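Local coordinates for protein NADPH-ferredoxin reductase FprA (Mycobacterium tuberculosis, PDB 1LQT) that transfers electrons between NADPH and ferredoxin by way of a bound FAD, and may supply electrons to P450 systems, at residues A7-G12 against V100-G105; V104-D109 against V357-R362. One frame throughout, in Å; residues are numbered along the deposited sequence.

Contact 1. Residues A7-G12 against V100-G105. With FAD (flavin-adenine dinucleotide), chain H.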
ATOM      1  N   ALA A   7       3.346 -13.442 -18.324  1.00  9.83           N
ATOM      2  CA  ALA A   7       4.181 -12.922 -17.240  1.00  9.56           C
ATOM      3  C   ALA A   7       3.350 -11.930 -16.468  1.00  9.40           C
ATOM      4  O   ALA A   7       2.636 -11.117 -17.048  1.00  9.99           O
ATOM      5  CB  ALA A   7       5.401 -12.210 -17.772  1.00 10.71           C
ATOM      6  N   ILE A   8       3.484 -11.987 -15.144  1.00  8.99           N
ATOM      7  CA  ILE A   8       2.840 -11.014 -14.252  1.00  8.91           C
ATOM      8  C   ILE A   8       3.959 -10.368 -13.474  1.00  8.92           C
ATOM      9  O   ILE A   8       4.783 -11.056 -12.873  1.00  9.71           O
ATOM     10  CB  ILE A   8       1.807 -11.674 -13.331  1.00  9.24           C
ATOM     11  CG1 ILE A   8       0.711 -12.361 -14.135  1.00  9.80           C
ATOM     12  CG2 ILE A   8       1.229 -10.629 -12.396  1.00 10.18           C
ATOM     13  CD1 ILE A   8      -0.254 -13.112 -13.289  1.00 10.69           C
ATOM     14  N   VAL A   9       4.002  -9.036 -13.498  1.00  8.48           N
ATOM     15  CA  VAL A   9       5.041  -8.255 -12.838  1.00  8.32           C
ATOM     16  C   VAL A   9       4.438  -7.707 -11.565  1.00  8.51           C
ATOM     17  O   VAL A   9       3.550  -6.865 -11.583  1.00  8.72           O
ATOM     18  CB  VAL A   9       5.568  -7.144 -13.751  1.00  9.23           C
ATOM     19  CG1 VAL A   9       6.637  -6.360 -13.032  1.00  9.38           C
ATOM     20  CG2 VAL A   9       6.088  -7.766 -15.063  1.00  9.61           C
ATOM     21  N   GLY A  10       4.938  -8.218 -10.443  1.00  8.28           N
ATOM     22  CA  GLY A  10       4.406  -7.974  -9.131  1.00  8.48           C
ATOM     23  C   GLY A  10       3.689  -9.201  -8.603  1.00  8.34           C
ATOM     24  O   GLY A  10       3.255 -10.069  -9.365  1.00  8.85           O
ATOM     25  N   SER A  11       3.532  -9.241  -7.269  1.00  8.29           N
ATOM     26  CA  SER A  11       2.981 -10.419  -6.581  1.00  8.33           C
ATOM     27  C   SER A  11       2.058 -10.032  -5.431  1.00  8.41           C
ATOM     28  O   SER A  11       1.897 -10.797  -4.488  1.00  8.68           O
ATOM     29  CB  SER A  11       4.108 -11.316  -6.110  1.00  8.65           C
ATOM     30  OG  SER A  11       4.875 -10.714  -5.092  1.00  8.99           O
ATOM     31  N   GLY A  12       1.462  -8.852  -5.527  1.00  8.45           N
ATOM     32  CA  GLY A  12       0.435  -8.446  -4.600  1.00  8.42           C
ATOM     33  C   GLY A  12      -0.924  -8.987  -4.998  1.00  8.44           C
ATOM     34  O   GLY A  12      -1.062  -9.855  -5.854  1.00  8.55           O
ATOM     35  N   VAL A 100       1.833  -9.752 -20.998  1.00  9.92           N
ATOM     36  CA  VAL A 100       2.478  -9.359 -19.763  1.00  9.61           C
ATOM     37  C   VAL A 100       1.494  -8.471 -19.023  1.00  9.90           C
ATOM     38  O   VAL A 100       0.943  -7.541 -19.584  1.00 10.76           O
ATOM     39  CB  VAL A 100       3.781  -8.592 -20.018  1.00 10.62           C
ATOM     40  CG1 VAL A 100       4.517  -8.342 -18.714  1.00 10.64           C
ATOM     41  CG2 VAL A 100       4.700  -9.340 -21.025  1.00 11.44           C
ATOM     42  N   ILE A 101       1.296  -8.776 -17.742  1.00  9.58           N
ATOM     43  CA  ILE A 101       0.420  -7.987 -16.873  1.00  9.05           C
ATOM     44  C   ILE A 101       1.275  -7.279 -15.836  1.00  8.59           C
ATOM     45  O   ILE A 101       1.980  -7.925 -15.067  1.00  9.26           O
ATOM     46  CB  ILE A 101      -0.606  -8.859 -16.173  1.00  9.19           C
ATOM     47  CG1 ILE A 101      -1.448  -9.675 -17.166  1.00  9.85           C
ATOM     48  CG2 ILE A 101      -1.482  -8.010 -15.300  1.00 10.16           C
ATOM     49  CD1 ILE A 101      -2.385 -10.614 -16.511  1.00 10.62           C
ATOM     50  N   TYR A 102       1.213  -5.947 -15.827  1.00  8.64           N
ATOM     51  CA  TYR A 102       1.885  -5.138 -14.827  1.00  8.57           C
ATOM     52  C   TYR A 102       0.949  -4.917 -13.653  1.00  8.37           C
ATOM     53  O   TYR A 102      -0.109  -4.320 -13.792  1.00  9.00           O
ATOM     54  CB  TYR A 102       2.364  -3.812 -15.453  1.00  8.88           C
ATOM     55  CG  TYR A 102       3.531  -4.100 -16.343  1.00  9.15           C
ATOM     56  CD1 TYR A 102       3.352  -4.495 -17.658  1.00  9.58           C
ATOM     57  CD2 TYR A 102       4.831  -4.071 -15.862  1.00  9.86           C
ATOM     58  CE1 TYR A 102       4.410  -4.884 -18.434  1.00 10.32           C
ATOM     59  CE2 TYR A 102       5.898  -4.442 -16.641  1.00  9.96           C
ATOM     60  CZ  TYR A 102       5.686  -4.866 -17.918  1.00 10.39           C
ATOM     61  OH  TYR A 102       6.768  -5.280 -18.650  1.00 11.40           O
ATOM     62  N   ALA A 103       1.395  -5.378 -12.483  1.00  8.59           N
ATOM     63  CA  ALA A 103       0.655  -5.359 -11.239  1.00  8.26           C
ATOM     64  C   ALA A 103       1.566  -4.769 -10.162  1.00  8.32           C
ATOM     65  O   ALA A 103       1.699  -5.300  -9.058  1.00  8.40           O
ATOM     66  CB  ALA A 103       0.193  -6.770 -10.883  1.00  8.55           C
ATOM     67  N   VAL A 104       2.194  -3.638 -10.494  1.00  8.64           N
ATOM     68  CA  VAL A 104       3.297  -3.116  -9.718  1.00  8.26           C
ATOM     69  C   VAL A 104       2.877  -2.195  -8.582  1.00  8.36           C
ATOM     70  O   VAL A 104       3.713  -1.731  -7.807  1.00  8.31           O
ATOM     71  CB  VAL A 104       4.304  -2.373 -10.622  1.00  8.24           C
ATOM     72  CG1 VAL A 104       5.032  -3.331 -11.539  1.00  9.74           C
ATOM     73  CG2 VAL A 104       3.646  -1.205 -11.397  1.00  9.67           C
ATOM     74  N   GLY A 105       1.589  -1.927  -8.470  1.00  8.53           N
ATOM     75  CA  GLY A 105       1.121  -1.058  -7.391  1.00  8.27           C
ATOM     76  C   GLY A 105       1.685   0.336  -7.499  1.00  8.50           C
ATOM     77  O   GLY A 105       2.070   0.818  -8.579  1.00  8.95           O
TER
HETATM   78  PA  FAD H2457       0.681  -4.056  -4.232  1.00  8.02           P
HETATM   79  O1A FAD H2457       1.417  -2.823  -3.894  1.00  8.20           O
HETATM   80  O2A FAD H2457       0.028  -4.849  -3.161  1.00  7.84           O
HETATM   81  O5B FAD H2457       1.673  -5.054  -4.993  1.00  7.94           O
HETATM   82  C5B FAD H2457       2.586  -4.546  -5.973  1.00  7.87           C
HETATM   83  C4B FAD H2457       3.727  -5.552  -6.062  1.00  7.90           C
HETATM   84  O4B FAD H2457       4.484  -5.223  -7.224  1.00  8.01           O
HETATM   85  C3B FAD H2457       4.692  -5.511  -4.872  1.00  8.20           C
HETATM   86  O3B FAD H2457       4.969  -6.796  -4.364  1.00  8.05           O
HETATM   87  C2B FAD H2457       5.906  -4.834  -5.452  1.00  8.02           C
HETATM   88  O2B FAD H2457       7.129  -5.110  -4.809  1.00  7.90           O
HETATM   89  C1B FAD H2457       5.860  -5.316  -6.907  1.00  7.97           C
HETATM   90  N9A FAD H2457       6.600  -4.488  -7.849  1.00  8.30           N
HETATM   91  C8A FAD H2457       6.533  -3.126  -7.959  1.00  8.30           C
HETATM   92  N7A FAD H2457       7.316  -2.665  -8.927  1.00  9.15           N
HETATM   93  C5A FAD H2457       7.942  -3.785  -9.439  0.50  8.27           C
HETATM   94  C6A FAD H2457       8.883  -3.931 -10.460  1.00  9.63           C
HETATM   95  N6A FAD H2457       9.339  -2.930 -11.197  1.00 10.73           N
HETATM   96  N1A FAD H2457       9.300  -5.198 -10.734  1.00  9.12           N
HETATM   97  C2A FAD H2457       8.793  -6.242 -10.023  1.00  8.79           C
HETATM   98  N3A FAD H2457       7.888  -6.172  -9.038  1.00  8.93           N
HETATM   99  C4A FAD H2457       7.493  -4.921  -8.783  0.50  8.33           C
HETATM  100  N1  FAD H2457      -6.579  -3.322   2.227  1.00 10.26           N
HETATM  101  C2  FAD H2457      -7.392  -4.084   3.011  1.00 10.74           C
HETATM  102  O2  FAD H2457      -8.290  -4.748   2.529  1.00 11.76           O
HETATM  103  N3  FAD H2457      -7.200  -4.070   4.384  1.00 11.52           N
HETATM  104  C4  FAD H2457      -6.185  -3.405   5.006  1.00 10.61           C
HETATM  105  O4  FAD H2457      -6.042  -3.465   6.248  1.00 12.30           O
HETATM  106  C4X FAD H2457      -5.321  -2.667   4.189  0.50  9.92           C
HETATM  107  N5  FAD H2457      -4.257  -1.985   4.734  1.00 10.25           N
HETATM  108  C5X FAD H2457      -3.443  -1.234   3.926  0.50  9.73           C
HETATM  109  C6  FAD H2457      -2.397  -0.529   4.469  1.00  9.61           C
HETATM  110  C7  FAD H2457      -1.595   0.303   3.707  1.00  9.98           C
HETATM  111  C7M FAD H2457      -0.449   1.042   4.342  1.00 10.88           C
HETATM  112  C8  FAD H2457      -1.849   0.390   2.333  1.00  9.28           C
HETATM  113  C8M FAD H2457      -1.026   1.296   1.459  1.00 10.11           C
HETATM  114  C9  FAD H2457      -2.892  -0.336   1.762  1.00  9.60           C
HETATM  115  C9A FAD H2457      -3.699  -1.153   2.541  1.00  9.46           C
HETATM  116  N10 FAD H2457      -4.765  -1.874   1.992  1.00  9.41           N
HETATM  117  C10 FAD H2457      -5.558  -2.646   2.804  1.00  9.50           C
HETATM  118  C1' FAD H2457      -5.045  -1.870   0.527  1.00  9.49           C
HETATM  119  C2' FAD H2457      -4.263  -2.968  -0.193  1.00  9.15           C
HETATM  120  O2' FAD H2457      -2.935  -2.933   0.265  1.00  9.52           O
HETATM  121  C3' FAD H2457      -4.311  -2.726  -1.714  1.00  8.77           C
HETATM  122  O3' FAD H2457      -5.651  -2.790  -2.194  1.00  9.65           O
HETATM  123  C4' FAD H2457      -3.582  -3.766  -2.564  1.00  8.31           C
HETATM  124  O4' FAD H2457      -2.417  -4.255  -1.907  1.00  8.62           O
HETATM  125  C5' FAD H2457      -3.206  -3.176  -3.924  1.00  8.25           C
HETATM  126  O5' FAD H2457      -2.731  -4.287  -4.694  1.00  7.96           O
HETATM  127  P   FAD H2457      -1.748  -4.168  -5.934  1.00  8.33           P
HETATM  128  O1P FAD H2457      -1.582  -5.565  -6.392  1.00  8.04           O
HETATM  129  O2P FAD H2457      -2.191  -3.153  -6.938  1.00  8.59           O
HETATM  130  O3P FAD H2457      -0.384  -3.595  -5.363  1.00  7.88           O
HETATM  131  O   HOH W   1       0.373  -7.131  -7.469  1.00  8.63           O
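Ala7, Ile8 and Val9 pair in parallel register with Val100, Ile101 and Tyr102, joining two neighbouring strands of the Rossmann-type sheet that carries FAD. Three backbone bonds of equal length hold the pair: Ile101 N to Ala7 O, Val9 N to Ile101 O and Ala103 N to Val9 O, each 2.8 Å. The first two are nearly straight; the last, at the point where the strands give way to loops, is bent to 147° at the hydrogen. Val100 and Ile8 add CA-H...O contacts to Ala7 O and Ile101 O.

Apolar packing clothes both faces. Val9 and Tyr102 lie side by side and point the same way, with Val9 CG2 3.7 Å from Tyr102 CE2, on the face where helix 90-96 packs. Ile8 and Ile101 point to the other face; Ile8 and, past the strand end, Ala103 pack on helix 13-28. With CG1 anti to the backbone N (chi1 180°), Val9 turns that branch to the adenine, 3.7 Å from FAD C2A, and also meets Val104 CG1 with it.

Beyond the strands the chains diverge around the cofactor. Gly10, in the glycine-rich turn leading to helix 13-28, lies close to the ribose, its CA 3.3 Å from FAD O4B. A water links the two chains to the cofactor, 2.8 Å from Ala103 O and 2.7 Å from FAD O1P, and takes a weak bond from Gly12 N.

Contact 2. Residues V104-D109 against V357-R362. With FAD (flavin-adenine dinucleotide), chain H.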
ATOM      1  N   VAL A 104       2.194  -3.638 -10.494  1.00  8.64           N
ATOM      2  CA  VAL A 104       3.297  -3.116  -9.718  1.00  8.26           C
ATOM      3  C   VAL A 104       2.877  -2.195  -8.582  1.00  8.36           C
ATOM      4  O   VAL A 104       3.713  -1.731  -7.807  1.00  8.31           O
ATOM      5  CB  VAL A 104       4.304  -2.373 -10.622  1.00  8.24           C
ATOM      6  CG1 VAL A 104       5.032  -3.331 -11.539  1.00  9.74           C
ATOM      7  CG2 VAL A 104       3.646  -1.205 -11.397  1.00  9.67           C
ATOM      8  N   GLY A 105       1.589  -1.927  -8.470  1.00  8.53           N
ATOM      9  CA  GLY A 105       1.121  -1.058  -7.391  1.00  8.27           C
ATOM     10  C   GLY A 105       1.685   0.336  -7.499  1.00  8.50           C
ATOM     11  O   GLY A 105       2.070   0.818  -8.579  1.00  8.95           O
ATOM     12  N   ALA A 106       1.704   0.989  -6.346  1.00  8.32           N
ATOM     13  CA  ALA A 106       2.099   2.377  -6.211  1.00  8.64           C
ATOM     14  C   ALA A 106       3.246   2.395  -5.216  1.00  8.46           C
ATOM     15  O   ALA A 106       3.047   2.272  -3.999  1.00  8.83           O
ATOM     16  CB  ALA A 106       0.902   3.221  -5.728  1.00  9.32           C
ATOM     17  N   GLN A 107       4.467   2.518  -5.719  1.00  8.70           N
ATOM     18  CA  GLN A 107       5.664   2.318  -4.899  1.00  8.95           C
ATOM     19  C   GLN A 107       6.224   3.561  -4.234  1.00  8.93           C
ATOM     20  O   GLN A 107       7.129   3.444  -3.416  1.00  9.73           O
ATOM     21  CB  GLN A 107       6.738   1.633  -5.731  1.00  9.22           C
ATOM     22  CG  GLN A 107       6.388   0.243  -6.205  1.00  9.05           C
ATOM     23  CD  GLN A 107       5.994  -0.677  -5.075  1.00  8.64           C
ATOM     24  OE1 GLN A 107       6.745  -0.806  -4.100  1.00  8.92           O
ATOM     25  NE2 GLN A 107       4.842  -1.290  -5.182  1.00  9.20           N
ATOM     26  N   SER A 108       5.673   4.726  -4.545  1.00  9.05           N
ATOM     27  CA  SER A 108       6.144   5.971  -3.965  1.00  9.38           C
ATOM     28  C   SER A 108       4.977   6.695  -3.307  1.00  8.67           C
ATOM     29  O   SER A 108       3.931   6.138  -3.058  1.00  8.62           O
ATOM     30  CB  SER A 108       6.843   6.801  -5.036  1.00 10.31           C
ATOM     31  OG  SER A 108       7.494   7.926  -4.492  1.00 13.08           O
ATOM     32  N   ASP A 109       5.208   7.964  -2.995  1.00  8.93           N
ATOM     33  CA  ASP A 109       4.282   8.769  -2.201  1.00  8.77           C
ATOM     34  C   ASP A 109       3.893  10.046  -2.922  1.00  8.97           C
ATOM     35  O   ASP A 109       4.650  10.622  -3.696  1.00  9.71           O
ATOM     36  CB  ASP A 109       4.902   9.201  -0.860  1.00  9.23           C
ATOM     37  CG  ASP A 109       6.098  10.096  -1.015  1.00  9.81           C
ATOM     38  OD1 ASP A 109       5.995  11.311  -0.796  1.00 11.13           O
ATOM     39  OD2 ASP A 109       7.167   9.573  -1.387  1.00 11.50           O
ATOM     40  N   VAL A 357      -3.187  -4.144 -13.931  1.00  9.62           N
ATOM     41  CA  VAL A 357      -4.194  -4.421 -12.930  1.00  9.57           C
ATOM     42  C   VAL A 357      -3.789  -3.705 -11.652  1.00  9.19           C
ATOM     43  O   VAL A 357      -2.634  -3.364 -11.455  1.00  9.35           O
ATOM     44  CB  VAL A 357      -4.372  -5.943 -12.642  1.00  9.86           C
ATOM     45  CG1 VAL A 357      -4.915  -6.653 -13.898  1.00 10.84           C
ATOM     46  CG2 VAL A 357      -3.065  -6.543 -12.190  1.00 10.03           C
ATOM     47  N   GLY A 358      -4.751  -3.537 -10.763  1.00  9.39           N
ATOM     48  CA  GLY A 358      -4.461  -3.039  -9.432  1.00  8.94           C
ATOM     49  C   GLY A 358      -4.256  -1.545  -9.389  1.00  8.70           C
ATOM     50  O   GLY A 358      -4.703  -0.787 -10.249  1.00  9.39           O
ATOM     51  N   TRP A 359      -3.559  -1.117  -8.349  1.00  8.78           N
ATOM     52  CA  TRP A 359      -3.329   0.303  -8.127  1.00  8.93           C
ATOM     53  C   TRP A 359      -2.577   1.019  -9.241  1.00  9.21           C
ATOM     54  O   TRP A 359      -2.787   2.205  -9.410  1.00  9.51           O
ATOM     55  CB  TRP A 359      -2.653   0.488  -6.766  1.00  9.18           C
ATOM     56  CG  TRP A 359      -3.594   0.304  -5.617  1.00  9.04           C
ATOM     57  CD1 TRP A 359      -4.863  -0.166  -5.656  1.00  9.78           C
ATOM     58  CD2 TRP A 359      -3.346   0.679  -4.269  1.00  9.64           C
ATOM     59  NE1 TRP A 359      -5.432  -0.107  -4.408  1.00 10.53           N
ATOM     60  CE2 TRP A 359      -4.523   0.437  -3.544  1.00  9.87           C
ATOM     61  CE3 TRP A 359      -2.251   1.245  -3.601  1.00 10.59           C
ATOM     62  CZ2 TRP A 359      -4.637   0.747  -2.207  1.00 10.85           C
ATOM     63  CZ3 TRP A 359      -2.390   1.571  -2.248  1.00 10.90           C
ATOM     64  CH2 TRP A 359      -3.576   1.318  -1.589  1.00 10.30           C
ATOM     65  N   ILE A 360      -1.721   0.338  -9.993  1.00  9.53           N
ATOM     66  CA  ILE A 360      -1.063   1.009 -11.084  1.00  9.66           C
ATOM     67  C   ILE A 360      -2.044   1.336 -12.230  1.00  9.75           C
ATOM     68  O   ILE A 360      -1.786   2.231 -13.021  1.00 11.33           O
ATOM     69  CB  ILE A 360       0.165   0.201 -11.592  1.00  9.64           C
ATOM     70  CG1 ILE A 360       1.095   1.113 -12.426  1.00  9.87           C
ATOM     71  CG2 ILE A 360      -0.240  -1.025 -12.395  1.00  9.84           C
ATOM     72  CD1 ILE A 360       1.733   2.296 -11.685  1.00 10.49           C
ATOM     73  N   LYS A 361      -3.129   0.583 -12.313  1.00 10.60           N
ATOM     74  CA  LYS A 361      -4.214   0.787 -13.285  1.00 11.22           C
ATOM     75  C   LYS A 361      -5.227   1.820 -12.814  1.00 11.89           C
ATOM     76  O   LYS A 361      -5.609   2.698 -13.599  1.00 15.66           O
ATOM     77  CB  LYS A 361      -4.947  -0.546 -13.537  1.00 11.33           C
ATOM     78  CG  LYS A 361      -6.226  -0.486 -14.439  1.00 13.40           C
ATOM     79  CD  LYS A 361      -6.906  -1.891 -14.442  1.00 14.51           C
ATOM     80  CE  LYS A 361      -8.219  -1.938 -15.221  1.00 15.94           C
ATOM     81  NZ  LYS A 361      -8.857  -3.296 -15.096  1.00 17.22           N
ATOM     82  N   ARG A 362      -5.685   1.662 -11.572  1.00 11.47           N
ATOM     83  CA  ARG A 362      -6.849   2.370 -11.028  1.00 13.34           C
ATOM     84  C   ARG A 362      -6.524   3.516 -10.123  1.00 12.14           C
ATOM     85  O   ARG A 362      -7.420   4.262  -9.753  1.00 14.77           O
ATOM     86  CB  ARG A 362      -7.628   1.401 -10.124  1.00 15.61           C
ATOM     87  CG  ARG A 362      -8.165   0.205 -10.752  1.00 17.25           C
ATOM     88  CD  ARG A 362      -9.223  -0.428  -9.920  1.00 19.56           C
ATOM     89  NE  ARG A 362      -8.573  -1.138  -8.818  1.00 23.80           N
ATOM     90  CZ  ARG A 362      -8.799  -0.916  -7.530  1.00 25.24           C
ATOM     91  NH1 ARG A 362      -9.698  -0.019  -7.156  1.00 27.26           N
ATOM     92  NH2 ARG A 362      -8.126  -1.580  -6.594  1.00 25.66           N
TER
HETATM   93  PA  FAD H2457       0.681  -4.056  -4.232  1.00  8.02           P
HETATM   94  O1A FAD H2457       1.417  -2.823  -3.894  1.00  8.20           O
HETATM   95  O2A FAD H2457       0.028  -4.849  -3.161  1.00  7.84           O
HETATM   96  O5B FAD H2457       1.673  -5.054  -4.993  1.00  7.94           O
HETATM   97  C5B FAD H2457       2.586  -4.546  -5.973  1.00  7.87           C
HETATM   98  C4B FAD H2457       3.727  -5.552  -6.062  1.00  7.90           C
HETATM   99  O4B FAD H2457       4.484  -5.223  -7.224  1.00  8.01           O
HETATM  100  C3B FAD H2457       4.692  -5.511  -4.872  1.00  8.20           C
HETATM  101  O3B FAD H2457       4.969  -6.796  -4.364  1.00  8.05           O
HETATM  102  C2B FAD H2457       5.906  -4.834  -5.452  1.00  8.02           C
HETATM  103  O2B FAD H2457       7.129  -5.110  -4.809  1.00  7.90           O
HETATM  104  C1B FAD H2457       5.860  -5.316  -6.907  1.00  7.97           C
HETATM  105  N9A FAD H2457       6.600  -4.488  -7.849  1.00  8.30           N
HETATM  106  C8A FAD H2457       6.533  -3.126  -7.959  1.00  8.30           C
HETATM  107  N7A FAD H2457       7.316  -2.665  -8.927  1.00  9.15           N
HETATM  108  C5A FAD H2457       7.942  -3.785  -9.439  0.50  8.27           C
HETATM  109  C6A FAD H2457       8.883  -3.931 -10.460  1.00  9.63           C
HETATM  110  N6A FAD H2457       9.339  -2.930 -11.197  1.00 10.73           N
HETATM  111  N1A FAD H2457       9.300  -5.198 -10.734  1.00  9.12           N
HETATM  112  C2A FAD H2457       8.793  -6.242 -10.023  1.00  8.79           C
HETATM  113  N3A FAD H2457       7.888  -6.172  -9.038  1.00  8.93           N
HETATM  114  C4A FAD H2457       7.493  -4.921  -8.783  0.50  8.33           C
HETATM  115  N1  FAD H2457      -6.579  -3.322   2.227  1.00 10.26           N
HETATM  116  C2  FAD H2457      -7.392  -4.084   3.011  1.00 10.74           C
HETATM  117  O2  FAD H2457      -8.290  -4.748   2.529  1.00 11.76           O
HETATM  118  N3  FAD H2457      -7.200  -4.070   4.384  1.00 11.52           N
HETATM  119  C4  FAD H2457      -6.185  -3.405   5.006  1.00 10.61           C
HETATM  120  O4  FAD H2457      -6.042  -3.465   6.248  1.00 12.30           O
HETATM  121  C4X FAD H2457      -5.321  -2.667   4.189  0.50  9.92           C
HETATM  122  N5  FAD H2457      -4.257  -1.985   4.734  1.00 10.25           N
HETATM  123  C5X FAD H2457      -3.443  -1.234   3.926  0.50  9.73           C
HETATM  124  C6  FAD H2457      -2.397  -0.529   4.469  1.00  9.61           C
HETATM  125  C7  FAD H2457      -1.595   0.303   3.707  1.00  9.98           C
HETATM  126  C7M FAD H2457      -0.449   1.042   4.342  1.00 10.88           C
HETATM  127  C8  FAD H2457      -1.849   0.390   2.333  1.00  9.28           C
HETATM  128  C8M FAD H2457      -1.026   1.296   1.459  1.00 10.11           C
HETATM  129  C9  FAD H2457      -2.892  -0.336   1.762  1.00  9.60           C
HETATM  130  C9A FAD H2457      -3.699  -1.153   2.541  1.00  9.46           C
HETATM  131  N10 FAD H2457      -4.765  -1.874   1.992  1.00  9.41           N
HETATM  132  C10 FAD H2457      -5.558  -2.646   2.804  1.00  9.50           C
HETATM  133  C1' FAD H2457      -5.045  -1.870   0.527  1.00  9.49           C
HETATM  134  C2' FAD H2457      -4.263  -2.968  -0.193  1.00  9.15           C
HETATM  135  O2' FAD H2457      -2.935  -2.933   0.265  1.00  9.52           O
HETATM  136  C3' FAD H2457      -4.311  -2.726  -1.714  1.00  8.77           C
HETATM  137  O3' FAD H2457      -5.651  -2.790  -2.194  1.00  9.65           O
HETATM  138  C4' FAD H2457      -3.582  -3.766  -2.564  1.00  8.31           C
HETATM  139  O4' FAD H2457      -2.417  -4.255  -1.907  1.00  8.62           O
HETATM  140  C5' FAD H2457      -3.206  -3.176  -3.924  1.00  8.25           C
HETATM  141  O5' FAD H2457      -2.731  -4.287  -4.694  1.00  7.96           O
HETATM  142  P   FAD H2457      -1.748  -4.168  -5.934  1.00  8.33           P
HETATM  143  O1P FAD H2457      -1.582  -5.565  -6.392  1.00  8.04           O
HETATM  144  O2P FAD H2457      -2.191  -3.153  -6.938  1.00  8.59           O
HETATM  145  O3P FAD H2457      -0.384  -3.595  -5.363  1.00  7.88           O
HETATM  146  O   HOH W   2      -0.999  -2.610  -9.392  1.00  8.42           O
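Ile360 holds CG1 anti to its own backbone N (chi1 -162°) and then bends at chi2 (63°), which lays CG1 against Val104 CG2 at 3.6 Å and brings CD1 over to Gly105 O. Val104 CG1, beside its backbone N, faces the adenine, 3.5 Å from FAD N7A, which leaves CG2 turned to the isoleucine. The two side chains cross at a slant. Beside them Gly105 CA passes Trp359 CB, and Ala106 CB sits at the edge of the indole, near its plane and closest to CE3.

In this Rossmann-type FAD domain a second, short helix, 359-362, also starts at the pyrophosphate. Gly358 is its N-cap, its O accepting from both Lys361 N and Arg362 N. In the first turn, Trp359 N gives O2P of FAD a bond of 2.8 Å, close to straight at 163°; the helix end would be expected to favour the phosphate's negative charge. Two glycines bring bare backbone up to the phosphates: Gly105 CA lies 3.6 Å from FAD O3P and Gly358 CA 3.4 Å from FAD O2P.

One water bridges the two segments directly and bonds the cofactor as well. It accepts from Gly105 N (2.8 Å) and Ile360 N, and donates to Val357 O and FAD O2P.

Trp359 also reaches along the FAD chain: one face of its ring takes C5', offset toward the rim, and CH2 comes within 3.8 Å of FAD C9 on the flavin. The same residue touches the bound NADP derivative. Near the adenine ribose, Gln107 NE2 donates to Val104 O at 2.9 Å, tilted from the carbonyl plane, with its amide carbon against FAD C8A.

How the contacts relate
Contacts 1 and 2 follow one another along the chain and share Val104 and Gly105, their centres 10 Å apart. Strand 99-102 lies between strands 4-9 and 354-356, the latter at one edge of the sheet, so contact 1 joins it to the inner neighbour and contact 2 lies just past its junction with the outer one. There Tyr102 O and Val357 N, 3.1 Å apart, probably form a hydrogen bond, and Val357 CG2 packs on Ala103 CB at 3.5 Å. Both contacts meet the adenosine and pyrophosphate of FAD; contact 2 alone of the two goes on, through Trp359, to the flavin, where the NADP derivative also binds.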